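Local coordinates for protein alpha-1,3-glucanase (Bacillus circulans, PDB 5ZRU) that hydrolyses alpha-1,3-glucan, this chain being the catalytic unit of a longer, multi-domain enzyme of glycoside hydrolase family 87, at residues 231-236 with 245-250; 251-256 with 343-348; 299-304 with 312-317; 339-344 with 352-357. All coordinates share one frame; numbering follows the deposited sequence.

Contact 1: 231-236 with 245-250; sequences NMWKIG and ITIMGA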
# COMPACT_ATOMS: atom_id res chain seq x y z
N ASN A 231 -4.76 8.78 21.95
CA ASN A 231 -3.35 9.03 21.74
C ASN A 231 -2.71 7.75 21.22
O ASN A 231 -3.39 6.76 20.96
CB ASN A 231 -2.65 9.52 23.01
CG ASN A 231 -1.58 10.56 22.69
OD1 ASN A 231 -0.51 10.24 22.13
ND2 ASN A 231 -1.87 11.81 23.04
N MET A 232 -1.38 7.78 21.10
CA MET A 232 -0.65 6.60 20.65
C MET A 232 -0.81 5.48 21.68
O MET A 232 -0.76 5.72 22.89
CB MET A 232 0.83 6.94 20.46
CG MET A 232 1.70 5.79 19.90
SD MET A 232 3.45 6.19 19.83
CE MET A 232 3.45 7.61 18.71
N TRP A 233 -1.04 4.26 21.20
CA TRP A 233 -1.11 3.10 22.08
C TRP A 233 0.30 2.53 22.21
O TRP A 233 0.83 1.95 21.26
CB TRP A 233 -2.09 2.06 21.52
CG TRP A 233 -2.34 0.89 22.45
CD1 TRP A 233 -1.96 0.78 23.76
CD2 TRP A 233 -2.98 -0.35 22.11
NE1 TRP A 233 -2.35 -0.44 24.27
CE2 TRP A 233 -2.97 -1.16 23.28
CE3 TRP A 233 -3.57 -0.85 20.95
CZ2 TRP A 233 -3.53 -2.43 23.31
CZ3 TRP A 233 -4.12 -2.12 20.98
CH2 TRP A 233 -4.10 -2.90 22.15
N LYS A 234 0.91 2.70 23.38
CA LYS A 234 2.27 2.25 23.63
C LYS A 234 2.21 0.92 24.38
O LYS A 234 1.74 0.87 25.52
CB LYS A 234 3.07 3.29 24.42
CG LYS A 234 3.20 4.59 23.65
CD LYS A 234 3.89 5.67 24.46
CE LYS A 234 3.94 6.97 23.65
NZ LYS A 234 4.94 7.94 24.19
N ILE A 235 2.69 -0.13 23.74
CA ILE A 235 2.57 -1.48 24.25
C ILE A 235 3.95 -1.88 24.75
O ILE A 235 4.82 -2.28 23.97
CB ILE A 235 2.03 -2.44 23.18
CG1 ILE A 235 0.64 -1.97 22.75
CG2 ILE A 235 2.00 -3.88 23.70
CD1 ILE A 235 0.01 -2.82 21.63
N GLY A 236 4.16 -1.74 26.06
CA GLY A 236 5.48 -1.80 26.65
C GLY A 236 6.17 -0.44 26.60
O GLY A 236 5.70 0.52 25.99
N ILE A 245 3.56 -11.26 23.86
CA ILE A 245 2.17 -10.82 24.02
C ILE A 245 1.38 -11.20 22.78
O ILE A 245 1.88 -11.13 21.65
CB ILE A 245 2.09 -9.30 24.33
CG1 ILE A 245 0.66 -8.92 24.73
CG2 ILE A 245 2.61 -8.44 23.15
CD1 ILE A 245 0.54 -7.49 25.27
N THR A 246 0.15 -11.65 23.01
CA THR A 246 -0.80 -11.93 21.95
C THR A 246 -2.00 -11.00 22.10
O THR A 246 -2.60 -10.93 23.18
CB THR A 246 -1.24 -13.39 21.98
OG1 THR A 246 -0.09 -14.22 21.74
CG2 THR A 246 -2.31 -13.67 20.91
N ILE A 247 -2.33 -10.28 21.03
CA ILE A 247 -3.46 -9.35 21.02
C ILE A 247 -4.33 -9.71 19.83
O ILE A 247 -3.85 -9.71 18.69
CB ILE A 247 -3.00 -7.89 20.92
CG1 ILE A 247 -2.07 -7.55 22.10
CG2 ILE A 247 -4.22 -6.96 20.80
CD1 ILE A 247 -1.28 -6.26 21.89
N MET A 248 -5.60 -10.03 20.08
CA MET A 248 -6.46 -10.52 19.01
C MET A 248 -7.82 -9.85 19.10
O MET A 248 -8.43 -9.82 20.17
CB MET A 248 -6.64 -12.04 19.08
CG MET A 248 -7.36 -12.62 17.85
SD MET A 248 -7.83 -14.36 18.07
CE MET A 248 -9.21 -14.18 19.19
N GLY A 249 -8.30 -9.34 17.96
CA GLY A 249 -9.64 -8.78 17.88
C GLY A 249 -10.63 -9.83 17.42
O GLY A 249 -10.32 -11.01 17.26
N ALA A 250 -11.86 -9.37 17.16
CA ALA A 250 -12.92 -10.27 16.71
C ALA A 250 -12.99 -10.39 15.18
O ALA A 250 -13.87 -11.09 14.67
CB ALA A 250 -14.27 -9.81 17.25
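I235 and I247 meet tip to tip, with 3.7 Å between I235 CD1 and I247 CD1. The chain of I235 is extended, CG1 lying beside the backbone N (chi1 -61°, chi2 178°), which carries CD1 straight out toward strand 245-249. The same methyl also lies over the centre of one face of the W233 indole, 3.7 Å above its plane, and is thus shared between ring and isoleucine. On its other branch, I235 CG2 reaches I245 CD1 at 4.2 Å, the two side chains running askew. W233 itself touches the facing strand more loosely, its CH2 4.3 Å from I247 CG2. All four residues are buried and wholly apolar where they touch. They fill the first part of a right-handed parallel beta-helix of the pectate-lyase-like kind, where strands 233-235 and 245-249 belong to different faces and their axes stay 11.9 Å apart. In the next shell, F206 meets W233 edge-to-face, and L203 and V210 of the same helix, 203-216, pack on the indole, while V214 touches I245. Further along, strand 269-273 supplies I269 and F271 to I235, and strand 277-285 sets L277 beside I245 and F279 beside I247.

Contact 2: 251-256 with 343-348; sequences GIWHTN and NSRIRN. With PE5 (3,6,9,12,15,18,21,24-octaoxahexacosan-1-ol), chain C.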
# COMPACT_ATOMS: atom_id res chain seq x y z
N GLY A 251 -12.09 -9.74 14.45
CA GLY A 251 -12.10 -9.79 13.00
C GLY A 251 -12.00 -8.41 12.39
O GLY A 251 -12.46 -7.41 12.96
N ILE A 252 -11.38 -8.33 11.20
CA ILE A 252 -11.26 -7.03 10.55
C ILE A 252 -12.61 -6.42 10.23
O ILE A 252 -12.70 -5.20 10.01
CB ILE A 252 -10.39 -7.11 9.27
CG1 ILE A 252 -11.06 -7.98 8.20
CG2 ILE A 252 -8.98 -7.60 9.62
CD1 ILE A 252 -10.30 -8.00 6.85
N TRP A 253 -13.68 -7.22 10.19
CA TRP A 253 -15.02 -6.71 9.95
C TRP A 253 -15.79 -6.43 11.23
O TRP A 253 -16.96 -6.03 11.16
CB TRP A 253 -15.81 -7.70 9.07
CG TRP A 253 -15.37 -7.65 7.61
CD1 TRP A 253 -14.51 -8.52 6.98
CD2 TRP A 253 -15.75 -6.68 6.63
NE1 TRP A 253 -14.34 -8.14 5.67
CE2 TRP A 253 -15.09 -7.01 5.43
CE3 TRP A 253 -16.58 -5.55 6.66
CZ2 TRP A 253 -15.24 -6.26 4.25
CZ3 TRP A 253 -16.73 -4.80 5.48
CH2 TRP A 253 -16.06 -5.16 4.30
N HIS A 254 -15.19 -6.67 12.40
CA HIS A 254 -15.93 -6.58 13.66
C HIS A 254 -15.28 -5.65 14.68
O HIS A 254 -16.00 -4.95 15.39
CB HIS A 254 -16.09 -7.98 14.27
CG HIS A 254 -16.91 -8.90 13.42
ND1 HIS A 254 -18.29 -8.85 13.37
CD2 HIS A 254 -16.54 -9.88 12.56
CE1 HIS A 254 -18.73 -9.76 12.53
NE2 HIS A 254 -17.70 -10.40 12.02
N THR A 255 -13.95 -5.63 14.76
CA THR A 255 -13.24 -4.85 15.77
C THR A 255 -12.52 -3.69 15.10
O THR A 255 -11.62 -3.91 14.29
CB THR A 255 -12.23 -5.73 16.52
OG1 THR A 255 -12.93 -6.75 17.25
CG2 THR A 255 -11.41 -4.89 17.48
N ASN A 256 -12.92 -2.46 15.45
CA ASN A 256 -12.34 -1.23 14.90
C ASN A 256 -11.62 -0.47 16.01
O ASN A 256 -12.23 -0.13 17.03
CB ASN A 256 -13.41 -0.31 14.30
CG ASN A 256 -14.04 -0.87 13.03
OD1 ASN A 256 -13.70 -1.96 12.59
ND2 ASN A 256 -14.97 -0.12 12.45
N ASN A 343 -1.73 -11.73 5.22
CA ASN A 343 -3.19 -11.78 5.14
C ASN A 343 -3.82 -10.44 5.52
O ASN A 343 -4.90 -10.41 6.13
CB ASN A 343 -3.76 -12.90 6.02
CG ASN A 343 -3.15 -14.27 5.73
OD1 ASN A 343 -2.57 -14.50 4.67
ND2 ASN A 343 -3.32 -15.19 6.68
N SER A 344 -3.16 -9.34 5.18
CA SER A 344 -3.55 -8.03 5.68
C SER A 344 -3.86 -7.07 4.54
O SER A 344 -3.54 -7.30 3.37
CB SER A 344 -2.47 -7.45 6.59
OG SER A 344 -2.28 -8.30 7.71
N ARG A 345 -4.50 -5.96 4.91
CA ARG A 345 -4.93 -4.92 3.98
C ARG A 345 -4.33 -3.62 4.48
O ARG A 345 -4.69 -3.13 5.55
CB ARG A 345 -6.46 -4.86 3.91
CG ARG A 345 -7.06 -6.22 3.51
CD ARG A 345 -8.60 -6.23 3.59
NE ARG A 345 -9.10 -7.61 3.61
CZ ARG A 345 -10.35 -7.97 3.29
NH1 ARG A 345 -11.21 -7.04 2.92
NH2 ARG A 345 -10.72 -9.25 3.32
N ILE A 346 -3.38 -3.09 3.73
CA ILE A 346 -2.58 -1.96 4.18
C ILE A 346 -2.75 -0.91 3.09
O ILE A 346 -2.16 -1.03 2.01
CB ILE A 346 -1.11 -2.34 4.39
CG1 ILE A 346 -1.02 -3.52 5.37
CG2 ILE A 346 -0.31 -1.13 4.89
CD1 ILE A 346 0.32 -4.30 5.32
N ARG A 347 -3.60 0.08 3.34
CA ARG A 347 -4.13 0.89 2.25
C ARG A 347 -4.26 2.34 2.65
O ARG A 347 -4.42 2.67 3.83
CB ARG A 347 -5.51 0.38 1.79
CG ARG A 347 -5.55 -1.11 1.41
CD ARG A 347 -6.95 -1.47 0.89
NE ARG A 347 -7.05 -2.87 0.47
CZ ARG A 347 -8.20 -3.54 0.42
NH1 ARG A 347 -9.33 -2.92 0.79
NH2 ARG A 347 -8.23 -4.82 0.03
N ASN A 348 -4.19 3.23 1.66
CA ASN A 348 -4.54 4.64 1.85
C ASN A 348 -3.72 5.29 2.96
O ASN A 348 -4.23 6.10 3.73
CB ASN A 348 -6.04 4.78 2.15
CG ASN A 348 -6.88 3.99 1.20
OD1 ASN A 348 -6.79 4.16 -0.01
ND2 ASN A 348 -7.72 3.10 1.75
C48 PE5 C . -12.32 10.38 13.94
C50 PE5 C . -11.67 10.64 12.58
O1 PE5 C . -12.42 11.59 11.87
C1 PE5 C . -11.89 11.97 10.63
C2 PE5 C . -12.87 12.85 9.85
O2 PE5 C . -14.02 12.11 9.54
C3 PE5 C . -15.06 12.84 8.96
C4 PE5 C . -16.27 11.92 8.73
O3 PE5 C . -15.89 10.82 7.95
C5 PE5 C . -16.91 9.93 7.58
C6 PE5 C . -16.48 8.48 7.84
O4 PE5 C . -15.81 7.92 6.74
C7 PE5 C . -14.70 7.11 7.04
C8 PE5 C . -15.09 6.02 8.05
O5 PE5 C . -13.94 5.47 8.60
C9 PE5 C . -14.15 4.65 9.72
C10 PE5 C . -13.98 3.20 9.30
O6 PE5 C . -15.12 2.48 9.66
C11 PE5 C . -15.31 1.29 8.95
C12 PE5 C . -16.71 0.74 9.20
O7 PE5 C . -16.56 -0.50 9.82
C13 PE5 C . -17.45 -1.48 9.39
C14 PE5 C . -17.60 -2.51 10.52
O8 PE5 C . -17.54 -1.82 11.74
C15 PE5 C . -17.60 -2.62 12.89
C16 PE5 C . -18.86 -2.28 13.69
O52 PE5 C . -18.54 -1.55 14.84
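I252 and R345 meet on the outer side of the beta-helix, at the seam where the N-terminal beta domain, contributing strands 132-144 and 166-174, lies against it. The methyl I252 CD1 comes down over one face of the R345 guanidinium, 3.4 Å above its plane and displaced toward the rim, with 3.5 Å to R345 NE. The two side chains cross at about a right angle. I252 puts CG1 between its backbone N and carbonyl carbon (chi1 65°), and this turn brings CD1 onto the flat group. W253 comes less close, its NE1 4.3 Å from R345 NH1. E174 probably holds indole and guanidinium together: its OE2 accepts a hydrogen bond from W253 NE1 and forms a salt bridge with R345 NH2. Behind, R345 CB lies over a face of the R347 guanidinium, whose own charge is paired with E139. The turn before N256 is closed by G251 O, which takes the backbone N-H of both H254 and T255. N256 ND2 holds a bound polyethylene glycol by ether oxygen O7 (3.1 Å, 163° at the hydrogen) and, weakly and bent, by O8. A leucine in place of N256 would probably leave O7 and O8 without this donor and let that end of the glycol shift. The buried R345 probably stays protonated: its charged end ties the beta-helix to E174 of the N-terminal beta domain, while its flat face takes the methyl of I252 from its own domain.

Contact 3: 299-304 with 312-317; sequences KGFMDN and HNVWVE. With ZN (zinc ion), chain F.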
# COMPACT_ATOMS: atom_id res chain seq x y z
N LYS A 299 2.66 6.05 12.46
CA LYS A 299 2.45 4.86 11.65
C LYS A 299 1.49 3.91 12.37
O LYS A 299 1.34 3.97 13.59
CB LYS A 299 3.77 4.16 11.34
CG LYS A 299 4.81 5.00 10.59
CD LYS A 299 5.82 5.64 11.55
CE LYS A 299 6.97 6.28 10.76
NZ LYS A 299 8.00 6.90 11.65
N GLY A 300 0.84 3.04 11.60
CA GLY A 300 -0.08 2.09 12.21
C GLY A 300 0.60 1.22 13.26
O GLY A 300 0.10 1.05 14.37
N PHE A 301 1.77 0.68 12.91
CA PHE A 301 2.57 -0.15 13.81
C PHE A 301 4.01 0.32 13.75
O PHE A 301 4.55 0.49 12.65
CB PHE A 301 2.49 -1.63 13.41
CG PHE A 301 1.09 -2.20 13.40
CD1 PHE A 301 0.49 -2.63 14.57
CD2 PHE A 301 0.39 -2.31 12.21
CE1 PHE A 301 -0.79 -3.17 14.56
CE2 PHE A 301 -0.90 -2.85 12.19
CZ PHE A 301 -1.49 -3.27 13.37
N MET A 302 4.65 0.48 14.91
CA MET A 302 5.95 1.13 15.01
C MET A 302 6.86 0.44 16.02
O MET A 302 6.39 -0.23 16.94
CB MET A 302 5.82 2.60 15.46
CG MET A 302 5.06 3.49 14.52
SD MET A 302 4.80 5.12 15.26
CE MET A 302 3.24 4.88 16.15
N ASP A 303 8.17 0.63 15.81
CA ASP A 303 9.26 0.41 16.77
C ASP A 303 9.71 -1.05 16.87
O ASP A 303 10.18 -1.60 15.87
CB ASP A 303 8.89 1.03 18.12
CG ASP A 303 8.72 2.53 18.01
OD1 ASP A 303 9.61 3.17 17.41
OD2 ASP A 303 7.69 3.07 18.48
N ASN A 304 9.61 -1.69 18.05
CA ASN A 304 10.34 -2.94 18.33
C ASN A 304 9.44 -4.17 18.20
O ASN A 304 8.63 -4.45 19.09
CB ASN A 304 10.97 -2.91 19.72
CG ASN A 304 11.84 -1.70 19.95
OD1 ASN A 304 11.64 -0.96 20.91
ND2 ASN A 304 12.82 -1.49 19.09
N HIS A 312 -0.96 -10.17 11.59
CA HIS A 312 -1.63 -10.85 10.49
C HIS A 312 -3.13 -10.61 10.55
O HIS A 312 -3.70 -10.36 11.61
CB HIS A 312 -1.31 -12.36 10.50
CG HIS A 312 -1.88 -13.09 11.68
ND1 HIS A 312 -3.15 -13.65 11.66
CD2 HIS A 312 -1.35 -13.40 12.89
CE1 HIS A 312 -3.37 -14.26 12.81
NE2 HIS A 312 -2.30 -14.12 13.57
N ASN A 313 -3.77 -10.67 9.38
CA ASN A 313 -5.21 -10.46 9.29
C ASN A 313 -5.60 -9.13 9.94
O ASN A 313 -6.51 -9.05 10.76
CB ASN A 313 -5.97 -11.62 9.93
CG ASN A 313 -5.75 -12.93 9.19
OD1 ASN A 313 -4.77 -13.64 9.43
ND2 ASN A 313 -6.66 -13.25 8.28
N VAL A 314 -4.87 -8.07 9.58
CA VAL A 314 -5.23 -6.73 10.02
C VAL A 314 -5.59 -5.90 8.80
O VAL A 314 -5.24 -6.22 7.66
CB VAL A 314 -4.12 -6.05 10.86
CG1 VAL A 314 -3.87 -6.80 12.17
CG2 VAL A 314 -2.82 -5.90 10.04
N TRP A 315 -6.29 -4.80 9.06
CA TRP A 315 -6.76 -3.87 8.04
C TRP A 315 -6.44 -2.48 8.58
O TRP A 315 -7.03 -2.07 9.58
CB TRP A 315 -8.26 -4.06 7.79
CG TRP A 315 -8.83 -3.38 6.58
CD1 TRP A 315 -8.23 -2.43 5.80
CD2 TRP A 315 -10.13 -3.60 6.02
NE1 TRP A 315 -9.08 -2.06 4.78
CE2 TRP A 315 -10.25 -2.77 4.90
CE3 TRP A 315 -11.21 -4.44 6.37
CZ2 TRP A 315 -11.41 -2.73 4.11
CZ3 TRP A 315 -12.36 -4.41 5.58
CH2 TRP A 315 -12.45 -3.57 4.46
N VAL A 316 -5.48 -1.79 7.97
CA VAL A 316 -5.02 -0.50 8.50
C VAL A 316 -4.96 0.52 7.38
O VAL A 316 -4.51 0.21 6.26
CB VAL A 316 -3.66 -0.60 9.23
CG1 VAL A 316 -3.78 -1.53 10.43
CG2 VAL A 316 -2.55 -1.06 8.27
N GLU A 317 -5.42 1.74 7.66
CA GLU A 317 -5.42 2.77 6.64
C GLU A 317 -5.32 4.15 7.28
O GLU A 317 -5.63 4.35 8.46
CB GLU A 317 -6.67 2.69 5.75
CG GLU A 317 -8.01 2.72 6.44
CD GLU A 317 -9.19 2.49 5.47
OE1 GLU A 317 -8.96 2.40 4.24
OE2 GLU A 317 -10.34 2.41 5.95
ZN ZN F . -2.06 -15.05 15.42
O HOH W 1 -4.08 -15.18 16.07
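F301 brings CE2, on the far part of its ring, to two valines of strand 314-317, both oblique to the ring. V316 crosses it at a slant and is the nearer, CG1 lying 3.6 Å from F301 CE2 and 4.1 Å from F301 CZ. V314 comes from the opposite direction and offers CG2 to the same F301 CE2 at 4.2 Å. The valines share nearly the same first torsion (chi1 -62° for V316, -64° for V314), yet V316 presents CG1, beside the backbone N, and V314 CG2, between N and the carbonyl carbon; the difference comes from their positions along the strand. The contact is apolar and buried, carried mainly by CE2. Just before the valines the chain turns a corner at N313, whose backbone takes a left-handed helical conformation, as at turns of parallel beta-helices. There H312 ND1 gives N313 OD1 a nearly straight hydrogen bond of 2.8 Å and 172°, with the acceptor close to the imidazole plane. This bond is likely to fix the rotation of the ring, whose far nitrogen NE2 binds the zinc ion at 2.1 Å. D278, a water and H3, which appears to come from residues the construct adds ahead of the natural sequence, complete the site, N313 being second-shell. Inside the beta-helix F301 stacks on F323, and M284 of strand 277-285 touches both F301 and V316. Strand 301-302 runs parallel between 269-273 and 323-325, while 310-317 lies between 277-285 and strands 340-342 and 345-347; I346 of the last packs on V316.

Contact 4: 339-344 with 352-357; sequences LVIENS and DGVNFA. With CA (calcium ion), chain J.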
# COMPACT_ATOMS: atom_id res chain seq x y z
N LEU A 339 10.00 -11.37 11.50
CA LEU A 339 8.64 -10.86 11.52
C LEU A 339 7.89 -11.31 10.27
O LEU A 339 8.43 -11.29 9.17
CB LEU A 339 8.64 -9.33 11.61
CG LEU A 339 7.29 -8.64 11.39
CD1 LEU A 339 6.34 -8.90 12.56
CD2 LEU A 339 7.49 -7.15 11.19
N VAL A 340 6.64 -11.71 10.44
CA VAL A 340 5.76 -12.03 9.32
C VAL A 340 4.54 -11.13 9.39
O VAL A 340 3.82 -11.13 10.40
CB VAL A 340 5.36 -13.51 9.30
CG1 VAL A 340 4.37 -13.77 8.13
CG2 VAL A 340 6.60 -14.38 9.16
N ILE A 341 4.31 -10.38 8.32
CA ILE A 341 3.08 -9.63 8.12
C ILE A 341 2.32 -10.36 7.02
O ILE A 341 2.85 -10.55 5.92
CB ILE A 341 3.38 -8.18 7.72
CG1 ILE A 341 4.13 -7.45 8.84
CG2 ILE A 341 2.09 -7.43 7.35
CD1 ILE A 341 4.72 -6.09 8.40
N GLU A 342 1.10 -10.82 7.30
CA GLU A 342 0.42 -11.60 6.28
C GLU A 342 -1.08 -11.40 6.34
O GLU A 342 -1.64 -10.97 7.36
CB GLU A 342 0.75 -13.10 6.38
CG GLU A 342 0.29 -13.76 7.67
CD GLU A 342 0.77 -15.21 7.80
OE1 GLU A 342 1.21 -15.79 6.78
OE2 GLU A 342 0.71 -15.75 8.91
N ASN A 343 -1.73 -11.73 5.22
CA ASN A 343 -3.19 -11.78 5.14
C ASN A 343 -3.82 -10.44 5.52
O ASN A 343 -4.90 -10.41 6.13
CB ASN A 343 -3.76 -12.90 6.02
CG ASN A 343 -3.15 -14.27 5.73
OD1 ASN A 343 -2.57 -14.50 4.67
ND2 ASN A 343 -3.32 -15.19 6.68
N SER A 344 -3.16 -9.34 5.18
CA SER A 344 -3.55 -8.03 5.68
C SER A 344 -3.86 -7.07 4.54
O SER A 344 -3.54 -7.30 3.37
CB SER A 344 -2.47 -7.45 6.59
OG SER A 344 -2.28 -8.30 7.71
N ASP A 352 4.82 5.09 3.11
CA ASP A 352 5.05 3.67 2.82
C ASP A 352 3.92 2.79 3.35
O ASP A 352 3.38 3.02 4.43
CB ASP A 352 6.34 3.16 3.47
CG ASP A 352 7.56 3.96 3.08
OD1 ASP A 352 7.46 5.21 3.11
OD2 ASP A 352 8.61 3.34 2.79
N GLY A 353 3.61 1.72 2.61
CA GLY A 353 2.79 0.67 3.18
C GLY A 353 3.51 -0.06 4.31
O GLY A 353 3.03 -0.10 5.45
N VAL A 354 4.68 -0.63 4.01
CA VAL A 354 5.52 -1.31 4.99
C VAL A 354 6.96 -0.94 4.69
O VAL A 354 7.40 -1.06 3.54
CB VAL A 354 5.38 -2.84 4.96
CG1 VAL A 354 6.35 -3.49 6.00
CG2 VAL A 354 3.95 -3.29 5.21
N ASN A 355 7.71 -0.52 5.71
CA ASN A 355 9.15 -0.36 5.57
C ASN A 355 9.85 -1.21 6.62
O ASN A 355 9.62 -1.03 7.82
CB ASN A 355 9.55 1.11 5.67
CG ASN A 355 10.95 1.36 5.13
OD1 ASN A 355 11.92 0.69 5.52
ND2 ASN A 355 11.07 2.31 4.22
N PHE A 356 10.70 -2.13 6.16
CA PHE A 356 11.62 -2.90 7.00
C PHE A 356 12.92 -2.12 7.10
O PHE A 356 13.76 -2.19 6.20
CB PHE A 356 11.87 -4.28 6.40
CG PHE A 356 10.70 -5.23 6.51
CD1 PHE A 356 9.67 -5.01 7.41
CD2 PHE A 356 10.65 -6.37 5.70
CE1 PHE A 356 8.60 -5.92 7.51
CE2 PHE A 356 9.59 -7.28 5.80
CZ PHE A 356 8.56 -7.05 6.72
N ALA A 357 13.13 -1.39 8.20
CA ALA A 357 14.26 -0.48 8.31
C ALA A 357 15.16 -0.89 9.48
O ALA A 357 14.87 -1.84 10.21
CB ALA A 357 13.78 0.97 8.49
CA CA J . 9.32 5.76 1.79
O HOH W 2 10.69 7.14 0.84
O HOH W 3 10.79 6.14 3.50
O HOH W 4 8.90 7.40 3.34
O HOH W 5 10.27 4.08 1.05
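I341 reaches across the interior of the right-handed parallel beta-helix to V354 and F356 on a facing strand. At CB the side chain forks. CG2 lies anti to the backbone N and packs on I346 CD1 at 4.1 Å, on the strand that follows round the corner. CG1 takes the place beside the backbone N (chi1 -63°) and continues, extended, to the methyl CD1, which does the touching across the core. CD1 meets V354 CG1 tip to tip at 3.9 Å, and at 4.0 Å it stands at the edge of the F356 ring, by CE1 and near the ring plane, the isoleucine and the phenylalanine running antiparallel alongside one another. L339 adds its CD2 to that ring carbon, 4.0 Å from F356 CE1 but oblique to the ring. F323 and V365, on neighbouring coils, each pack on both I341 and V354. Beyond the corner, S344 OG donates to E342 O from above the carbonyl plane. D352, at the start of the other segment, takes no part in this core and grips the calcium ion with both carboxylate oxygens, OD1 at 2.3 Å and OD2 at 2.7 Å; D375 and four waters make up the rest of the shell. D352 OD2 has a second partner, N355 ND2, which lies 3.0 Å off, above the carboxylate plane, with the amide's own plane aimed at the oxygen.

How the contacts relate
Contacts 1, 3 and 4 are alike: each spans the apolar interior of the beta-helix, joining one run of parallel strands (245-249, 310-317, 340-342) to the run opposite (233-235, 301-302, 354-357). Contact 1 lies nearest the N-terminal end, under a helix, and touches contact 3 through M232 and M302. Contacts 3 and 4, about 8 Å apart between centres, have adjacent strands, probably hydrogen-bonded from N313 N to E342 O. Contact 2, also buried, uses the outside of the wall and is the one with charge in it. R345 N probably bonds V314 O of contact 3; on the same strand R345 serves the outer seam while I346 packs on V316 and I341 inside. Metals sit at the margins of contacts 3 and 4.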